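PDB 4Q7F: 5' nucleotidase family protein from Staphylococcus aureus subsp. aureus, which belongs to the 5'-nucleotidase family and joins a metal-binding calcineurin-like phosphoesterase domain to a C-terminal nucleotidase domain. Local coordinates for residues S18-V24 / G272-T278; Q251-R255 / V286-L291. All blocks are in the same frame, centred on the assembly; numbering follows the deposited sequence.

Interaction 1: residues S18-V24 / G272-T278; sequences SNIAFYV and GRVVLST
The Y23 ring lies alongside the aliphatic chain of R273, its CE1 3.7 Å from both R273 CG and R273 CD. The two side chains run in the same direction; those methylenes make the contact, and the guanidinium plane, 80° from the ring, is not stacked on it. A bend at chi3 (74°) turns the R273 chain beyond CD, and both polar ends reach D58: Y23 OH by a hydrogen bond, R273 NH1 by a salt bridge, each to OD2. On this same face A21 packs on V275 and N19 on S277.

The other face is apolar. I20 CG2 rests 3.8 Å from L276 CB, those two side chains pointing the same way, and F22 CE1 comes 4.1 Å from L276 CD1, with the side chains crossing at a slant. The carbonyl oxygen of V274 sits in plane at the F22 ring edge, near CD1. I242 of strand 242-244 covers F22, V274 and L276, which places this face between the two sheets of the calcineurin-like domain.

Between the faces runs an antiparallel ladder, the strand axes 163° apart. I20, F22 and V24 form the hydrogen-bonded pairs with L276, V274 and G272; F22 N to V274 O, at 2.7 Å, is the shortest bond. At the outer end T278 N donates to S18 O and S18 N to T278 OG1, both 2.9 Å. The ladder thus satisfies the backbone of alternate residues, A21 and Y23 bonding instead toward strand 65-69, while D58 would balance the arginine's charge beside a tyrosine.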
# COMPACT_ATOMS: atom_id res chain seq x y z
N SER A 18 13.72 34.21 11.91
CA SER A 18 14.39 33.06 11.24
C SER A 18 13.38 31.94 11.01
O SER A 18 12.33 31.89 11.66
CB SER A 18 15.56 32.57 12.08
OG SER A 18 15.13 32.33 13.41
N ASN A 19 13.69 31.02 10.10
CA ASN A 19 12.73 29.98 9.79
C ASN A 19 13.34 28.63 9.43
O ASN A 19 14.56 28.50 9.30
CB ASN A 19 11.81 30.48 8.68
CG ASN A 19 12.56 30.74 7.39
OD1 ASN A 19 13.52 30.06 7.05
ND2 ASN A 19 12.07 31.71 6.63
N ILE A 20 12.47 27.64 9.26
CA ILE A 20 12.90 26.31 8.94
C ILE A 20 11.79 25.58 8.24
O ILE A 20 10.63 25.59 8.69
CB ILE A 20 13.36 25.54 10.20
CG1 ILE A 20 13.78 24.10 9.84
CG2 ILE A 20 12.26 25.56 11.27
CD1 ILE A 20 14.24 23.28 11.03
N ALA A 21 12.14 24.96 7.12
CA ALA A 21 11.14 24.23 6.36
C ALA A 21 11.35 22.74 6.41
O ALA A 21 12.49 22.26 6.32
CB ALA A 21 11.14 24.71 4.91
N PHE A 22 10.23 22.04 6.55
CA PHE A 22 10.18 20.60 6.56
C PHE A 22 9.49 20.11 5.31
O PHE A 22 8.36 20.46 5.06
CB PHE A 22 9.41 20.09 7.78
CG PHE A 22 10.12 20.31 9.08
CD1 PHE A 22 9.94 21.48 9.79
CD2 PHE A 22 10.96 19.33 9.60
CE1 PHE A 22 10.58 21.67 11.00
CE2 PHE A 22 11.59 19.51 10.81
CZ PHE A 22 11.42 20.69 11.51
N TYR A 23 10.21 19.32 4.53
CA TYR A 23 9.69 18.72 3.30
C TYR A 23 9.54 17.23 3.47
O TYR A 23 10.47 16.53 3.93
CB TYR A 23 10.68 18.94 2.15
CG TYR A 23 10.84 20.36 1.78
CD1 TYR A 23 9.97 20.95 0.87
CD2 TYR A 23 11.87 21.15 2.32
CE1 TYR A 23 10.10 22.26 0.50
CE2 TYR A 23 12.02 22.46 1.96
CZ TYR A 23 11.13 23.02 1.05
OH TYR A 23 11.24 24.30 0.69
N VAL A 24 8.41 16.70 3.04
CA VAL A 24 8.18 15.30 3.18
C VAL A 24 7.55 14.68 1.95
O VAL A 24 6.68 15.27 1.33
CB VAL A 24 7.33 14.98 4.45
CG1 VAL A 24 6.07 15.82 4.49
CG2 VAL A 24 6.99 13.48 4.52
N GLY A 272 4.92 17.55 0.81
CA GLY A 272 4.39 18.30 1.93
C GLY A 272 5.45 19.28 2.39
O GLY A 272 6.62 18.92 2.45
N ARG A 273 5.05 20.52 2.68
CA ARG A 273 5.99 21.53 3.17
C ARG A 273 5.37 22.21 4.38
O ARG A 273 4.26 22.72 4.31
CB ARG A 273 6.32 22.59 2.13
CG ARG A 273 7.38 23.58 2.60
CD ARG A 273 7.60 24.69 1.59
NE ARG A 273 6.50 25.67 1.57
CZ ARG A 273 6.30 26.56 0.60
NH1 ARG A 273 7.11 26.61 -0.46
NH2 ARG A 273 5.30 27.42 0.68
N VAL A 274 6.08 22.16 5.51
CA VAL A 274 5.64 22.83 6.71
C VAL A 274 6.76 23.77 7.09
O VAL A 274 7.90 23.34 7.19
CB VAL A 274 5.37 21.84 7.84
CG1 VAL A 274 5.04 22.59 9.13
CG2 VAL A 274 4.21 20.93 7.45
N VAL A 275 6.42 25.05 7.28
CA VAL A 275 7.39 26.05 7.64
C VAL A 275 7.11 26.56 9.04
O VAL A 275 5.96 26.86 9.41
CB VAL A 275 7.38 27.26 6.68
CG1 VAL A 275 8.44 28.28 7.08
CG2 VAL A 275 7.57 26.81 5.24
N LEU A 276 8.17 26.64 9.83
CA LEU A 276 8.08 27.20 11.15
C LEU A 276 8.94 28.46 11.14
O LEU A 276 9.97 28.50 10.45
CB LEU A 276 8.61 26.22 12.18
CG LEU A 276 8.04 24.82 12.31
CD1 LEU A 276 8.65 24.21 13.57
CD2 LEU A 276 6.52 24.77 12.38
N SER A 277 8.50 29.51 11.84
CA SER A 277 9.28 30.77 11.91
C SER A 277 9.19 31.38 13.31
O SER A 277 8.22 31.17 14.03
CB SER A 277 8.87 31.79 10.83
OG SER A 277 7.50 32.16 10.93
N THR A 278 10.22 32.13 13.69
CA THR A 278 10.27 32.74 15.01
C THR A 278 9.45 34.03 15.12
O THR A 278 9.24 34.73 14.14
CB THR A 278 11.73 33.06 15.41
OG1 THR A 278 12.33 33.89 14.42
CG2 THR A 278 12.54 31.79 15.54

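Interaction 2: residues Q251-R255 / V286-L291; sequences QIAER and VESCEL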
# COMPACT_ATOMS: atom_id res chain seq x y z
N GLN A 251 -4.30 13.30 0.25
CA GLN A 251 -3.65 14.60 0.12
C GLN A 251 -4.26 15.55 1.14
O GLN A 251 -5.40 16.02 0.98
CB GLN A 251 -3.74 15.11 -1.31
CG GLN A 251 -3.06 14.12 -2.24
CD GLN A 251 -2.75 14.67 -3.60
OE1 GLN A 251 -3.20 15.74 -3.96
NE2 GLN A 251 -1.95 13.92 -4.36
N ILE A 252 -3.51 15.76 2.22
CA ILE A 252 -3.97 16.56 3.34
C ILE A 252 -2.90 17.54 3.75
O ILE A 252 -1.73 17.19 3.81
CB ILE A 252 -4.26 15.64 4.54
CG1 ILE A 252 -5.44 14.71 4.21
CG2 ILE A 252 -4.58 16.44 5.79
CD1 ILE A 252 -5.71 13.67 5.27
N ALA A 253 -3.32 18.77 4.03
CA ALA A 253 -2.44 19.83 4.51
C ALA A 253 -3.34 20.87 5.14
O ALA A 253 -3.92 21.71 4.44
CB ALA A 253 -1.63 20.46 3.39
N GLU A 254 -3.47 20.81 6.46
CA GLU A 254 -4.35 21.70 7.18
C GLU A 254 -3.88 21.78 8.62
O GLU A 254 -2.84 21.23 8.97
CB GLU A 254 -5.78 21.16 7.08
CG GLU A 254 -6.00 19.83 7.78
CD GLU A 254 -7.34 19.20 7.43
OE1 GLU A 254 -8.20 19.09 8.33
OE2 GLU A 254 -7.55 18.85 6.25
N ARG A 255 -4.66 22.48 9.44
CA ARG A 255 -4.33 22.67 10.83
C ARG A 255 -5.32 21.92 11.71
O ARG A 255 -6.52 21.90 11.41
CB ARG A 255 -4.39 24.17 11.17
CG ARG A 255 -3.77 25.08 10.10
CD ARG A 255 -2.26 24.94 9.99
NE ARG A 255 -1.57 25.83 10.93
CZ ARG A 255 -1.21 27.08 10.66
NH1 ARG A 255 -0.59 27.80 11.59
NH2 ARG A 255 -1.46 27.63 9.46
N VAL A 286 4.15 27.63 13.78
CA VAL A 286 3.80 27.23 12.44
C VAL A 286 3.45 28.45 11.61
O VAL A 286 2.56 29.22 11.97
CB VAL A 286 2.59 26.27 12.43
CG1 VAL A 286 2.20 25.94 11.00
CG2 VAL A 286 2.87 25.01 13.22
N GLU A 287 4.14 28.61 10.49
CA GLU A 287 3.88 29.70 9.58
C GLU A 287 2.97 29.20 8.47
O GLU A 287 1.95 29.81 8.19
CB GLU A 287 5.18 30.25 9.01
CG GLU A 287 5.02 31.22 7.86
CD GLU A 287 6.33 31.87 7.45
OE1 GLU A 287 6.98 32.50 8.30
OE2 GLU A 287 6.70 31.77 6.26
N SER A 288 3.35 28.09 7.86
CA SER A 288 2.57 27.52 6.76
C SER A 288 2.63 25.99 6.74
O SER A 288 3.57 25.37 7.25
CB SER A 288 3.08 28.07 5.42
OG SER A 288 4.42 27.67 5.19
N CYS A 289 1.62 25.39 6.11
CA CYS A 289 1.50 23.94 5.98
C CYS A 289 0.70 23.65 4.70
O CYS A 289 -0.52 23.89 4.64
CB CYS A 289 0.80 23.39 7.20
SG CYS A 289 0.29 21.67 7.05
N GLU A 290 1.37 23.12 3.67
CA GLU A 290 0.72 22.91 2.39
C GLU A 290 1.35 21.81 1.59
O GLU A 290 2.37 21.24 2.00
CB GLU A 290 0.78 24.22 1.60
CG GLU A 290 2.17 24.63 1.15
CD GLU A 290 2.29 26.13 0.87
OE1 GLU A 290 2.31 26.92 1.85
OE2 GLU A 290 2.40 26.50 -0.32
N LEU A 291 0.73 21.48 0.46
CA LEU A 291 1.27 20.49 -0.45
C LEU A 291 1.72 21.26 -1.65
O LEU A 291 0.99 22.09 -2.14
CB LEU A 291 0.23 19.46 -0.90
CG LEU A 291 -0.43 18.60 0.17
CD1 LEU A 291 -1.40 17.61 -0.51
CD2 LEU A 291 0.59 17.86 1.03
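L291 CD1 lies 3.5 Å from Q251 CB, the first of the apolar contacts joining strands 251-256 and 284-293, while L291 CD2 faces the carbonyl oxygen of I252 at 3.7 Å. A253 enters beside it: its CB is 3.9 Å from L291 CG and 3.5 Å from E290 CA, a methyl set directly against backbone. C289 SG, held anti to its own backbone N, reaches across to the backbone of E254, 3.7 Å from its O, and lies 4.3 Å from A253 CB.

The polar-to-apolar contact is at the other end. In one of its two conformers R255 folds at chi2 and chi3 (-69° and -87°) and brings one guanidinium face over V286 CG1, which stands 3.3 Å above the plane and toward its rim; this contact is probably not permanent. The arginine and the valine run antiparallel alongside one another.

Backbone pairing is absent here: the axes run 164° apart, yet no clear hydrogen bond joins the segments. Each strand bonds within its own sheet instead, I252 to Q263 and E254 to V261, E290 to R273, and E287 and S288 both pair with V275 in a classic beta bulge. The chemistry implies that the edges of two sheets meet through shape and van der Waals contact.

Interactions 1 and 2 have centres about 10 Å apart, and their segments alternate along the chain: 18-24, 251-255, 272-278, 286-291. Strands 19-25, 270-278 and 284-293 are consecutive neighbours in one mixed sheet, whereas strand 251-256 is an outermost strand of the second. Interaction 1 therefore lies within a sheet and interaction 2 between the edges of two. They touch directly through the 270-278/284-293 neighbours, where S277 OG and E287 OE1 are 2.7 Å apart, a probable hydrogen bond. Interaction 1 ties the N-terminal strand to strand 270-278, and interaction 2 joins that sheet's edge strand to the second sheet; V24 and Q251 side chains each lie about 12 Å from the manganese ion.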